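Local structure of histidine--tRNA ligase (Thermus thermophilus, 1H4V) at residues A[26-31]-A[103-108]; A[81-86]-A[286-291]; A[176-181]-A[226-231]; A[230-235]-A[264-269]; A[255-260]-A[268-273]. The protein catalyses the ATP-dependent attachment of L-histidine to its tRNA, as a homodimeric class II aminoacyl-tRNA synthetase. All coordinates share one frame; numbering follows the deposited sequence.

Contact 1: A[26-31]-A[103-108]; sequences TARKVL and RLWMAG
Trp105 turns one indole face to helix 14-33 and carries this contact with Arg28 and Leu31. The tight part is apolar and buried. CD2 of Leu31 touches CB of Trp105 at 3.7 Å. Leu31 CB lies over the face of the indole, and so does the backbone of Arg28: CA of Arg28 is 4.2 Å from the centroid of the six-membered ring of Trp105, 26° off its normal. This is a CH-pi contact. The side chain of Arg28 then runs on past the rim of the six-membered ring. Its CB is 3.6 Å from CZ2 of Trp105. CG is anti to the backbone N (chi1 171°), and a bend at chi3 brings one face of the guanidinium over the CH2 edge of the indole, off centre. NE reaches the ring edge in plane, 3.6 Å from CZ2 of Trp105. The guanidinium and indole planes stand 76° apart, so the two groups are not stacked.

The looser side is the partly exposed end of Arg28. There NH2 forms a salt bridge with Glu38, and the side chain also packs on Gln21 of the second subunit. Near the same edge, on the five-membered ring, NE1 of Trp105 is hydrogen-bonded to Glu32, the residue just after 26-31. The contact lays helix 14-33 on strand 102-111, a helix-on-sheet packing within the antiparallel catalytic fold of class II synthetases.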
# COMPACT_ATOMS: atom_id res chain seq x y z
N THR A 26 -10.41 7.37 4.13
CA THR A 26 -11.69 8.00 3.89
C THR A 26 -12.35 7.43 2.63
O THR A 26 -13.55 7.13 2.63
CB THR A 26 -11.54 9.51 3.75
OG1 THR A 26 -11.14 10.05 5.01
CG2 THR A 26 -12.86 10.14 3.32
N ALA A 27 -11.58 7.27 1.56
CA ALA A 27 -12.13 6.71 0.33
C ALA A 27 -12.61 5.29 0.64
O ALA A 27 -13.69 4.88 0.20
CB ALA A 27 -11.07 6.68 -0.77
N ARG A 28 -11.82 4.54 1.40
CA ARG A 28 -12.21 3.18 1.72
C ARG A 28 -13.56 3.15 2.43
O ARG A 28 -14.41 2.32 2.10
CB ARG A 28 -11.15 2.48 2.60
CG ARG A 28 -11.62 1.14 3.15
CD ARG A 28 -10.57 0.41 3.99
NE ARG A 28 -9.53 -0.21 3.18
CZ ARG A 28 -8.29 0.25 3.05
NH1 ARG A 28 -7.92 1.36 3.69
NH2 ARG A 28 -7.42 -0.38 2.27
N LYS A 29 -13.77 4.07 3.38
CA LYS A 29 -15.03 4.11 4.12
C LYS A 29 -16.23 4.43 3.22
O LYS A 29 -17.24 3.73 3.27
CB LYS A 29 -14.97 5.15 5.25
CG LYS A 29 -16.29 5.30 6.03
CD LYS A 29 -16.20 6.35 7.13
CE LYS A 29 -16.11 7.78 6.57
NZ LYS A 29 -16.18 8.84 7.63
N VAL A 30 -16.12 5.47 2.41
CA VAL A 30 -17.25 5.83 1.55
C VAL A 30 -17.48 4.83 0.41
O VAL A 30 -18.62 4.48 0.11
CB VAL A 30 -17.09 7.27 0.95
CG1 VAL A 30 -16.56 8.22 2.00
CG2 VAL A 30 -16.21 7.25 -0.25
N LEU A 31 -16.40 4.36 -0.22
CA LEU A 31 -16.54 3.42 -1.32
C LEU A 31 -17.03 2.04 -0.88
O LEU A 31 -17.80 1.40 -1.60
CB LEU A 31 -15.22 3.31 -2.09
CG LEU A 31 -15.02 4.23 -3.30
CD1 LEU A 31 -15.84 5.49 -3.20
CD2 LEU A 31 -13.53 4.57 -3.44
N ARG A 103 -18.80 -3.46 -8.42
CA ARG A 103 -18.18 -2.22 -8.01
C ARG A 103 -16.81 -2.52 -7.41
O ARG A 103 -16.68 -3.34 -6.50
CB ARG A 103 -19.08 -1.48 -7.01
CG ARG A 103 -20.40 -0.97 -7.61
CD ARG A 103 -21.15 -0.13 -6.57
NE ARG A 103 -22.44 0.37 -7.05
CZ ARG A 103 -23.53 -0.38 -7.22
NH1 ARG A 103 -23.50 -1.68 -6.96
NH2 ARG A 103 -24.66 0.18 -7.62
N LEU A 104 -15.79 -1.85 -7.92
CA LEU A 104 -14.43 -2.08 -7.43
C LEU A 104 -13.73 -0.76 -7.12
O LEU A 104 -14.04 0.28 -7.70
CB LEU A 104 -13.59 -2.83 -8.46
CG LEU A 104 -14.14 -4.12 -9.08
CD1 LEU A 104 -13.32 -4.45 -10.32
CD2 LEU A 104 -14.08 -5.26 -8.09
N TRP A 105 -12.80 -0.81 -6.18
CA TRP A 105 -12.03 0.38 -5.87
C TRP A 105 -10.62 -0.06 -5.57
O TRP A 105 -10.38 -1.23 -5.23
CB TRP A 105 -12.63 1.17 -4.70
CG TRP A 105 -12.31 0.64 -3.35
CD1 TRP A 105 -12.98 -0.33 -2.66
CD2 TRP A 105 -11.23 1.05 -2.51
NE1 TRP A 105 -12.40 -0.54 -1.44
CE2 TRP A 105 -11.32 0.29 -1.32
CE3 TRP A 105 -10.20 2.00 -2.64
CZ2 TRP A 105 -10.41 0.44 -0.26
CZ3 TRP A 105 -9.30 2.15 -1.58
CH2 TRP A 105 -9.41 1.37 -0.41
N MET A 106 -9.69 0.87 -5.70
CA MET A 106 -8.29 0.59 -5.49
C MET A 106 -7.53 1.88 -5.21
O MET A 106 -7.91 2.96 -5.67
CB MET A 106 -7.75 -0.11 -6.74
CG MET A 106 -6.25 -0.33 -6.82
SD MET A 106 -5.85 -1.36 -8.28
CE MET A 106 -5.58 -0.13 -9.58
N ALA A 107 -6.47 1.75 -4.43
CA ALA A 107 -5.62 2.87 -4.11
C ALA A 107 -4.21 2.35 -4.31
O ALA A 107 -3.89 1.24 -3.89
CB ALA A 107 -5.83 3.29 -2.66
N GLY A 108 -3.37 3.13 -4.96
CA GLY A 108 -2.01 2.67 -5.16
C GLY A 108 -1.17 3.59 -6.02
O GLY A 108 -1.66 4.59 -6.52

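Contact 2: A[81-86]-A[286-291]; sequences EGTAAM and GRYDGL
Ala84, in the first turn of helix 83-92, and Leu291, which ends a type I turn begun at Tyr288, bring the two backbones closest, with their CA atoms 7.3 Å apart. The side chain that carries most of the contact is Thr83. Its methyl CG2 is anti to the backbone N and is the atom that does the touching. It sits over one face of the Tyr288 ring, 3.9 Å from the centroid and 18° off the normal, in a CH-pi contact. The nearest ring atom is CZ, 3.7 Å from Thr83 CG2. The same methyl meets Leu291 CD2 at 3.7 Å, so one methyl meets both an aromatic face and an aliphatic branch, from directions about a right angle apart. Leu291 CD2 also reaches back to the helix, 4.0 Å from the CA of Ala84.

Residues 286-291 read GRYDGL and belong to a glycine-rich signature of histidyl-tRNA synthetases. Here this sequence leaves strand 281-287 of the catalytic sheet and turns into helix 291-294.

Each side is also braced internally. OE2 of Glu81 accepts from the N of Ala84 at 2.6 Å, a capping bond at the start of helix 83-92, while OE1 of Glu81 bridges to Lys52. On the other segment, NH1 of Arg287 makes a salt bridge with OD2 of Asp289 at 3.2 Å. The aspartate uses its syn lone pair and lies close to the guanidinium plane. Asp289 OD2 also accepts from the N of Gly302, and NH2 of Arg287 pairs with Asp140.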
# COMPACT_ATOMS: atom_id res chain seq x y z
N GLU A 81 -2.18 3.95 -15.08
CA GLU A 81 -3.58 4.27 -14.76
C GLU A 81 -4.19 3.07 -14.06
O GLU A 81 -3.62 1.98 -14.05
CB GLU A 81 -4.38 4.54 -16.04
CG GLU A 81 -4.49 3.31 -16.93
CD GLU A 81 -5.65 3.39 -17.91
OE1 GLU A 81 -5.68 4.34 -18.72
OE2 GLU A 81 -6.54 2.50 -17.87
N GLY A 82 -5.38 3.25 -13.49
CA GLY A 82 -6.02 2.15 -12.80
C GLY A 82 -7.11 1.42 -13.55
O GLY A 82 -7.22 0.19 -13.42
N THR A 83 -7.89 2.15 -14.34
CA THR A 83 -9.03 1.57 -15.07
C THR A 83 -8.75 0.33 -15.91
O THR A 83 -9.42 -0.68 -15.72
CB THR A 83 -9.72 2.63 -15.97
OG1 THR A 83 -10.01 3.80 -15.20
CG2 THR A 83 -11.04 2.07 -16.52
N ALA A 84 -7.80 0.41 -16.84
CA ALA A 84 -7.49 -0.74 -17.68
C ALA A 84 -7.08 -1.97 -16.85
O ALA A 84 -7.45 -3.09 -17.18
CB ALA A 84 -6.38 -0.40 -18.67
N ALA A 85 -6.33 -1.74 -15.79
CA ALA A 85 -5.88 -2.83 -14.92
C ALA A 85 -7.07 -3.48 -14.21
O ALA A 85 -7.12 -4.70 -14.06
CB ALA A 85 -4.90 -2.31 -13.88
N MET A 86 -8.03 -2.66 -13.79
CA MET A 86 -9.21 -3.18 -13.11
C MET A 86 -10.10 -3.94 -14.07
O MET A 86 -10.61 -5.01 -13.72
CB MET A 86 -9.97 -2.03 -12.43
CG MET A 86 -9.13 -1.44 -11.30
SD MET A 86 -9.63 0.16 -10.68
CE MET A 86 -10.90 -0.36 -9.49
N GLY A 286 -15.81 9.06 -15.82
CA GLY A 286 -16.91 8.93 -16.74
C GLY A 286 -17.08 7.52 -17.24
O GLY A 286 -16.42 6.59 -16.76
N ARG A 287 -17.97 7.36 -18.21
CA ARG A 287 -18.29 6.06 -18.79
C ARG A 287 -17.29 5.69 -19.89
O ARG A 287 -16.81 6.56 -20.62
CB ARG A 287 -19.73 6.12 -19.31
CG ARG A 287 -20.28 4.85 -19.91
CD ARG A 287 -21.79 4.97 -20.03
NE ARG A 287 -22.46 4.84 -18.73
CZ ARG A 287 -22.59 3.69 -18.07
NH1 ARG A 287 -22.10 2.57 -18.59
NH2 ARG A 287 -23.21 3.65 -16.90
N TYR A 288 -16.97 4.41 -19.99
CA TYR A 288 -15.99 3.92 -20.97
C TYR A 288 -16.33 2.52 -21.48
O TYR A 288 -15.54 1.59 -21.32
CB TYR A 288 -14.61 3.89 -20.34
CG TYR A 288 -14.61 3.18 -19.01
CD1 TYR A 288 -14.56 1.78 -18.94
CD2 TYR A 288 -14.70 3.90 -17.82
CE1 TYR A 288 -14.60 1.13 -17.72
CE2 TYR A 288 -14.75 3.25 -16.60
CZ TYR A 288 -14.70 1.87 -16.55
OH TYR A 288 -14.78 1.23 -15.35
N ASP A 289 -17.49 2.40 -22.12
CA ASP A 289 -17.97 1.11 -22.61
C ASP A 289 -17.14 0.26 -23.58
O ASP A 289 -17.33 -0.95 -23.63
CB ASP A 289 -19.39 1.31 -23.16
CG ASP A 289 -20.35 1.86 -22.09
OD1 ASP A 289 -21.49 2.21 -22.44
OD2 ASP A 289 -19.95 1.93 -20.91
N GLY A 290 -16.22 0.84 -24.35
CA GLY A 290 -15.46 0.02 -25.28
C GLY A 290 -14.06 -0.45 -24.88
O GLY A 290 -13.35 -1.05 -25.69
N LEU A 291 -13.66 -0.21 -23.64
CA LEU A 291 -12.33 -0.60 -23.18
C LEU A 291 -12.14 -2.11 -23.04
O LEU A 291 -11.06 -2.63 -23.35
CB LEU A 291 -12.02 0.10 -21.84
CG LEU A 291 -10.70 -0.27 -21.15
CD1 LEU A 291 -9.52 0.15 -22.01
CD2 LEU A 291 -10.64 0.43 -19.81

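Contact 3: A[176-181]-A[226-231]; sequences NAYLRE and LDFLGE
Tyr178 swings its ring out from helix 169-183 with CG anti to the backbone N (chi1 161°), and Phe228 meets it with CG anti to its own carbonyl carbon (chi1 -68°). The two side chains cross at about a right angle. The end of the phenylalanine does the touching. Its CZ comes over one face of the tyrosine ring, off centre toward the rim, and is 3.6 Å from CD2 of Tyr178. CE2 of Phe228 lies 3.9 Å from the CB of Tyr178, so the base of the tyrosine is covered too. The ring planes are 35° apart and the centroids 5.2 Å apart, an oblique pair.

Tyr178 belongs to the mainly helical insertion that separates the two parts of the catalytic domain. Phe228 stands at its far end, where the chain returns to the catalytic part just before helix 231-246. The pair therefore ties the entry helix of the insertion to its exit. This is a surface contact, and both rings are partly exposed.

Each ring has a further partner. The hydroxyl of Tyr178 is hydrogen-bonded to the N of Arg223. Phe228 also meets Tyr175, on the same helix as Tyr178, edge-to-face. With an alanine here in place of Tyr178, the end of Phe228 would probably lose the ring it rests against, and the N of Arg223 would probably be left without this acceptor.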
# COMPACT_ATOMS: atom_id res chain seq x y z
N ASN A 176 -16.19 14.16 -35.40
CA ASN A 176 -14.86 14.08 -35.99
C ASN A 176 -14.88 14.59 -37.43
O ASN A 176 -13.94 15.25 -37.87
CB ASN A 176 -14.32 12.64 -35.95
CG ASN A 176 -13.59 12.34 -34.65
OD1 ASN A 176 -12.67 13.07 -34.26
ND2 ASN A 176 -13.98 11.26 -33.98
N ALA A 177 -15.95 14.29 -38.16
CA ALA A 177 -16.06 14.76 -39.54
C ALA A 177 -16.09 16.29 -39.46
O ALA A 177 -15.32 16.98 -40.13
CB ALA A 177 -17.33 14.24 -40.18
N TYR A 178 -16.98 16.81 -38.63
CA TYR A 178 -17.11 18.24 -38.44
C TYR A 178 -15.76 18.84 -38.10
O TYR A 178 -15.38 19.88 -38.64
CB TYR A 178 -18.10 18.53 -37.31
CG TYR A 178 -17.97 19.92 -36.74
CD1 TYR A 178 -18.34 21.04 -37.48
CD2 TYR A 178 -17.44 20.11 -35.47
CE1 TYR A 178 -18.20 22.32 -36.96
CE2 TYR A 178 -17.29 21.38 -34.95
CZ TYR A 178 -17.68 22.49 -35.69
OH TYR A 178 -17.54 23.74 -35.15
N LEU A 179 -15.02 18.19 -37.21
CA LEU A 179 -13.71 18.69 -36.83
C LEU A 179 -12.76 18.71 -38.01
O LEU A 179 -11.91 19.60 -38.11
CB LEU A 179 -13.11 17.84 -35.71
CG LEU A 179 -13.68 18.08 -34.31
CD1 LEU A 179 -12.96 17.19 -33.31
CD2 LEU A 179 -13.50 19.55 -33.95
N ARG A 180 -12.89 17.75 -38.91
CA ARG A 180 -12.02 17.72 -40.08
C ARG A 180 -12.33 18.91 -40.98
O ARG A 180 -11.42 19.57 -41.48
CB ARG A 180 -12.18 16.41 -40.85
N GLU A 181 -13.62 19.19 -41.16
CA GLU A 181 -14.04 20.31 -41.99
C GLU A 181 -13.56 21.66 -41.45
O GLU A 181 -13.09 22.51 -42.20
CB GLU A 181 -15.56 20.33 -42.13
CG GLU A 181 -16.12 19.24 -43.02
CD GLU A 181 -17.63 19.13 -42.92
OE1 GLU A 181 -18.31 20.18 -43.04
OE2 GLU A 181 -18.14 18.00 -42.72
N LEU A 226 -20.92 18.48 -27.11
CA LEU A 226 -22.25 18.51 -26.50
C LEU A 226 -23.31 18.80 -27.54
O LEU A 226 -24.42 18.27 -27.46
CB LEU A 226 -22.34 19.59 -25.42
CG LEU A 226 -21.97 19.26 -23.98
CD1 LEU A 226 -22.21 20.49 -23.12
CD2 LEU A 226 -22.82 18.11 -23.46
N ASP A 227 -22.98 19.64 -28.51
CA ASP A 227 -23.92 20.00 -29.57
C ASP A 227 -24.12 18.84 -30.53
O ASP A 227 -24.93 18.92 -31.44
CB ASP A 227 -23.41 21.22 -30.35
CG ASP A 227 -23.29 22.47 -29.49
OD1 ASP A 227 -22.76 23.48 -29.99
OD2 ASP A 227 -23.72 22.45 -28.31
N PHE A 228 -23.39 17.75 -30.32
CA PHE A 228 -23.51 16.59 -31.20
C PHE A 228 -24.04 15.32 -30.54
O PHE A 228 -23.94 14.23 -31.10
CB PHE A 228 -22.16 16.29 -31.87
CG PHE A 228 -21.71 17.34 -32.85
CD1 PHE A 228 -21.33 18.60 -32.40
CD2 PHE A 228 -21.69 17.07 -34.22
CE1 PHE A 228 -20.93 19.58 -33.30
CE2 PHE A 228 -21.28 18.05 -35.13
CZ PHE A 228 -20.90 19.30 -34.67
N LEU A 229 -24.63 15.44 -29.35
CA LEU A 229 -25.15 14.26 -28.68
C LEU A 229 -26.33 13.67 -29.44
O LEU A 229 -27.25 14.38 -29.84
CB LEU A 229 -25.56 14.59 -27.24
CG LEU A 229 -24.49 15.12 -26.28
CD1 LEU A 229 -25.05 15.11 -24.87
CD2 LEU A 229 -23.23 14.26 -26.36
N GLY A 230 -26.29 12.36 -29.65
CA GLY A 230 -27.38 11.70 -30.35
C GLY A 230 -28.60 11.57 -29.45
O GLY A 230 -28.56 11.96 -28.28
N GLU A 231 -29.67 11.00 -29.98
CA GLU A 231 -30.91 10.83 -29.24
C GLU A 231 -30.72 10.13 -27.89
O GLU A 231 -31.05 10.68 -26.85
CB GLU A 231 -31.92 10.05 -30.09
CG GLU A 231 -33.30 9.89 -29.46
CD GLU A 231 -34.02 11.21 -29.30
OE1 GLU A 231 -33.44 12.14 -28.70
OE2 GLU A 231 -35.18 11.32 -29.77

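Contact 4: A[230-235]-A[264-269]; sequences GEEARA and YVRTAF
Arg266 and the first turn of helix 231-246 make a partly buried contact, mainly the end of an arginine packed on the helix backbone and the CB of Glu232. It sits at a corner of the chain, just before strand 267-272 of the catalytic sheet. The arginine projects from that corner as a nearly straight rod, with CG anti to the carbonyl carbon and the chain extended to NE (chi2 -176°). Only its end meets the helix. One face of the guanidinium is turned to the carbonyl carbon of Glu232. NH2 of Arg266 lies 3.7 Å from the CB of Glu232, and NE is 4.4 Å from the CA of Ala233. The backbones come closest at CA of Ala233 and CA of Arg266, 6.2 Å apart.

The ionic part across the contact is weak. OE1 of Glu232 is 4.0 Å from NH2 of Arg266, a long salt bridge, and the carboxylate plane is turned 78° from the guanidinium plane. The stronger partners lie elsewhere. NE of Arg266 is bridged to Asp168, and NH1 to Glu135. These two acids hold the guanidinium in place against the helix. Beside it, His236 of the same helix touches the arginine.

With Asp168 and Glu135 already paired with the arginine, the solvent-exposed Glu232 probably adds only modest, long-range attraction. Chemically, the contact joins van der Waals packing over the helix backbone to a cluster of opposite charges.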
# COMPACT_ATOMS: atom_id res chain seq x y z
N GLY A 230 -26.29 12.36 -29.65
CA GLY A 230 -27.38 11.70 -30.35
C GLY A 230 -28.60 11.57 -29.45
O GLY A 230 -28.56 11.96 -28.28
N GLU A 231 -29.67 11.00 -29.98
CA GLU A 231 -30.91 10.83 -29.24
C GLU A 231 -30.72 10.13 -27.89
O GLU A 231 -31.05 10.68 -26.85
CB GLU A 231 -31.92 10.05 -30.09
CG GLU A 231 -33.30 9.89 -29.46
CD GLU A 231 -34.02 11.21 -29.30
OE1 GLU A 231 -33.44 12.14 -28.70
OE2 GLU A 231 -35.18 11.32 -29.77
N GLU A 232 -30.19 8.90 -27.94
CA GLU A 232 -29.97 8.10 -26.74
C GLU A 232 -29.01 8.78 -25.76
O GLU A 232 -29.23 8.74 -24.54
CB GLU A 232 -29.42 6.72 -27.12
CG GLU A 232 -30.25 6.01 -28.17
CD GLU A 232 -29.95 4.52 -28.26
OE1 GLU A 232 -28.76 4.16 -28.42
OE2 GLU A 232 -30.90 3.71 -28.19
N ALA A 233 -27.97 9.40 -26.30
CA ALA A 233 -26.96 10.07 -25.50
C ALA A 233 -27.51 11.26 -24.73
O ALA A 233 -27.08 11.53 -23.61
CB ALA A 233 -25.81 10.52 -26.39
N ARG A 234 -28.45 11.97 -25.33
CA ARG A 234 -29.03 13.15 -24.69
C ARG A 234 -29.98 12.74 -23.57
O ARG A 234 -30.10 13.43 -22.55
CB ARG A 234 -29.77 14.00 -25.75
N ALA A 235 -30.65 11.61 -23.76
CA ALA A 235 -31.60 11.10 -22.78
C ALA A 235 -30.86 10.55 -21.57
O ALA A 235 -31.33 10.68 -20.43
CB ALA A 235 -32.47 10.01 -23.40
N TYR A 264 -14.23 6.05 -24.80
CA TYR A 264 -14.97 6.87 -23.84
C TYR A 264 -16.33 7.17 -24.45
O TYR A 264 -16.43 7.56 -25.61
CB TYR A 264 -14.23 8.17 -23.53
CG TYR A 264 -13.04 7.98 -22.62
CD1 TYR A 264 -11.74 8.11 -23.10
CD2 TYR A 264 -13.22 7.66 -21.27
CE1 TYR A 264 -10.64 7.93 -22.26
CE2 TYR A 264 -12.13 7.48 -20.43
CZ TYR A 264 -10.85 7.62 -20.93
OH TYR A 264 -9.77 7.45 -20.09
N VAL A 265 -17.37 6.99 -23.64
CA VAL A 265 -18.73 7.19 -24.11
C VAL A 265 -19.58 7.92 -23.06
O VAL A 265 -19.33 7.84 -21.86
CB VAL A 265 -19.35 5.81 -24.47
CG1 VAL A 265 -20.67 5.60 -23.76
CG2 VAL A 265 -19.51 5.69 -25.97
N ARG A 266 -20.59 8.64 -23.54
CA ARG A 266 -21.51 9.38 -22.68
C ARG A 266 -20.84 10.15 -21.54
O ARG A 266 -19.87 10.87 -21.76
CB ARG A 266 -22.59 8.43 -22.14
CG ARG A 266 -23.36 7.77 -23.27
CD ARG A 266 -24.53 6.89 -22.82
NE ARG A 266 -25.14 6.31 -24.02
CZ ARG A 266 -26.24 5.56 -24.03
NH1 ARG A 266 -26.89 5.28 -22.91
NH2 ARG A 266 -26.70 5.11 -25.18
N THR A 267 -21.38 9.99 -20.34
CA THR A 267 -20.90 10.70 -19.14
C THR A 267 -19.41 10.95 -18.96
O THR A 267 -18.57 10.07 -19.14
CB THR A 267 -21.39 10.00 -17.86
OG1 THR A 267 -22.78 9.68 -18.00
CG2 THR A 267 -21.23 10.91 -16.66
N ALA A 268 -19.10 12.18 -18.59
CA ALA A 268 -17.73 12.59 -18.30
C ALA A 268 -17.93 13.62 -17.21
O ALA A 268 -18.92 14.36 -17.23
CB ALA A 268 -17.08 13.22 -19.51
N PHE A 269 -17.02 13.69 -16.25
CA PHE A 269 -17.18 14.65 -15.18
C PHE A 269 -15.88 14.90 -14.45
O PHE A 269 -14.95 14.10 -14.53
CB PHE A 269 -18.24 14.15 -14.18
CG PHE A 269 -17.85 12.91 -13.46
CD1 PHE A 269 -17.16 12.98 -12.25
CD2 PHE A 269 -18.17 11.66 -13.98
CE1 PHE A 269 -16.79 11.81 -11.57
CE2 PHE A 269 -17.81 10.49 -13.32
CZ PHE A 269 -17.11 10.57 -12.10

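Contact 5: A[255-260]-A[268-273]; sequences PALVRG and AFEVHH
Arg259 runs from its CB along the start of strand 267-272, and most of its atoms meet something. CB packs against Tyr264. CG is 4.1 Å from the CB of Ala268. A bend at chi2 (-69°) turns the rest along the strand, and NE lies 3.7 Å from the CB of Ala268, which is at the guanidinium edge. NH2 ends 3.3 Å from the O of Phe269, also near the guanidinium plane, and makes a weak hydrogen bond to the O of Gly285. NH1 is 4.2 Å from OE2 of Glu270. That oxygen lies well out of the guanidinium plane, so the two charges are merely near each other.

Leu257 fills the space beside this arginine. Its CD2 rests over one guanidinium face of Arg259, offset toward the rim, and touches OE2 of Glu270 at 3.2 Å. Its CD1 reaches the strand backbone, 3.6 Å from the CA of Phe269. Replacing Leu257 by an alanine would probably open a gap over the Arg259 guanidinium face and beside the Phe269 backbone, and is likely to leave the guanidinium freer to turn.

The loop carries the sequence LVRG, the start of a signature characteristic of histidyl-tRNA synthetases. It comes after strand 251-253 and folds back over strand 267-272, which lies in the sheet between strands 160-165 and 281-287. Leu257 also touches Ser164 of strand 160-165. Phe269 points away from the loop and packs on helix 137-153.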
# COMPACT_ATOMS: atom_id res chain seq x y z
N PRO A 255 -19.10 22.25 -21.50
CA PRO A 255 -18.83 21.85 -22.88
C PRO A 255 -17.33 21.68 -23.17
O PRO A 255 -16.96 21.06 -24.17
CB PRO A 255 -19.46 22.97 -23.70
CG PRO A 255 -19.37 24.16 -22.79
CD PRO A 255 -19.75 23.58 -21.45
N ALA A 256 -16.48 22.21 -22.30
CA ALA A 256 -15.03 22.10 -22.48
C ALA A 256 -14.47 20.76 -22.03
O ALA A 256 -13.30 20.44 -22.29
CB ALA A 256 -14.33 23.23 -21.74
N LEU A 257 -15.28 19.96 -21.34
CA LEU A 257 -14.84 18.65 -20.87
C LEU A 257 -14.87 17.69 -22.05
O LEU A 257 -15.94 17.44 -22.61
CB LEU A 257 -15.79 18.14 -19.79
CG LEU A 257 -15.17 17.72 -18.46
CD1 LEU A 257 -16.26 17.09 -17.60
CD2 LEU A 257 -14.03 16.73 -18.68
N VAL A 258 -13.72 17.14 -22.41
CA VAL A 258 -13.68 16.23 -23.55
C VAL A 258 -12.87 14.96 -23.28
O VAL A 258 -12.01 14.93 -22.40
CB VAL A 258 -13.09 16.94 -24.80
CG1 VAL A 258 -13.34 16.09 -26.04
CG2 VAL A 258 -13.70 18.31 -24.96
N ARG A 259 -13.18 13.91 -24.04
CA ARG A 259 -12.50 12.63 -23.94
C ARG A 259 -12.22 12.20 -25.38
O ARG A 259 -13.13 11.80 -26.11
CB ARG A 259 -13.40 11.59 -23.27
CG ARG A 259 -13.95 12.01 -21.90
CD ARG A 259 -12.90 12.09 -20.81
NE ARG A 259 -13.52 12.39 -19.52
CZ ARG A 259 -12.87 12.79 -18.44
NH1 ARG A 259 -11.56 12.94 -18.47
NH2 ARG A 259 -13.55 13.05 -17.32
N GLY A 260 -10.96 12.31 -25.78
CA GLY A 260 -10.57 11.98 -27.14
C GLY A 260 -10.52 10.53 -27.55
O GLY A 260 -10.81 10.20 -28.71
N ALA A 268 -19.10 12.18 -18.59
CA ALA A 268 -17.73 12.59 -18.30
C ALA A 268 -17.93 13.62 -17.21
O ALA A 268 -18.92 14.36 -17.23
CB ALA A 268 -17.08 13.22 -19.51
N PHE A 269 -17.02 13.69 -16.25
CA PHE A 269 -17.18 14.65 -15.18
C PHE A 269 -15.88 14.90 -14.45
O PHE A 269 -14.95 14.10 -14.53
CB PHE A 269 -18.24 14.15 -14.18
CG PHE A 269 -17.85 12.91 -13.46
CD1 PHE A 269 -17.16 12.98 -12.25
CD2 PHE A 269 -18.17 11.66 -13.98
CE1 PHE A 269 -16.79 11.81 -11.57
CE2 PHE A 269 -17.81 10.49 -13.32
CZ PHE A 269 -17.11 10.57 -12.10
N GLU A 270 -15.84 16.01 -13.74
CA GLU A 270 -14.67 16.41 -12.99
C GLU A 270 -15.09 17.24 -11.79
O GLU A 270 -16.17 17.85 -11.79
CB GLU A 270 -13.72 17.23 -13.87
CG GLU A 270 -12.65 16.41 -14.55
CD GLU A 270 -11.82 17.22 -15.54
OE1 GLU A 270 -11.45 18.37 -15.20
OE2 GLU A 270 -11.52 16.70 -16.65
N VAL A 271 -14.24 17.24 -10.77
CA VAL A 271 -14.47 18.02 -9.57
C VAL A 271 -13.26 18.93 -9.42
O VAL A 271 -12.13 18.45 -9.31
CB VAL A 271 -14.61 17.12 -8.33
CG1 VAL A 271 -14.95 17.97 -7.12
CG2 VAL A 271 -15.69 16.09 -8.56
N HIS A 272 -13.49 20.24 -9.43
CA HIS A 272 -12.42 21.22 -9.32
C HIS A 272 -12.38 21.88 -7.95
O HIS A 272 -13.39 21.95 -7.25
CB HIS A 272 -12.59 22.30 -10.39
CG HIS A 272 -12.46 21.80 -11.79
ND1 HIS A 272 -11.23 21.67 -12.41
CD2 HIS A 272 -13.38 21.37 -12.68
CE1 HIS A 272 -11.41 21.17 -13.62
NE2 HIS A 272 -12.71 20.98 -13.81
N HIS A 273 -11.21 22.38 -7.58
CA HIS A 273 -11.04 23.06 -6.31
C HIS A 273 -10.09 24.25 -6.44
O HIS A 273 -9.01 24.14 -7.02
CB HIS A 273 -10.51 22.09 -5.25
CG HIS A 273 -10.24 22.73 -3.93
ND1 HIS A 273 -9.08 23.42 -3.66
CD2 HIS A 273 -10.99 22.81 -2.80
CE1 HIS A 273 -9.12 23.89 -2.43
NE2 HIS A 273 -10.27 23.53 -1.89

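Contacts 1, 2, 4 and 5 all reach the mixed sheet of the catalytic domain. Contact 3 sits at the edge of the insertion, with its centre about 36 Å from that of contact 1. Along the chain, contacts 1 and 2 cross, and contacts 3, 4 and 5 are nested inside the long loop that contact 2 closes. Contacts 3 and 4 share Gly230 and Glu231, where the chain re-enters the catalytic domain. Contacts 4 and 5 share Ala268 and Phe269 on strand 267-272, a neighbour of strand 281-287 used by contact 2. Distant parts of the sequence, split by the insertion, are thus gathered on one catalytic sheet.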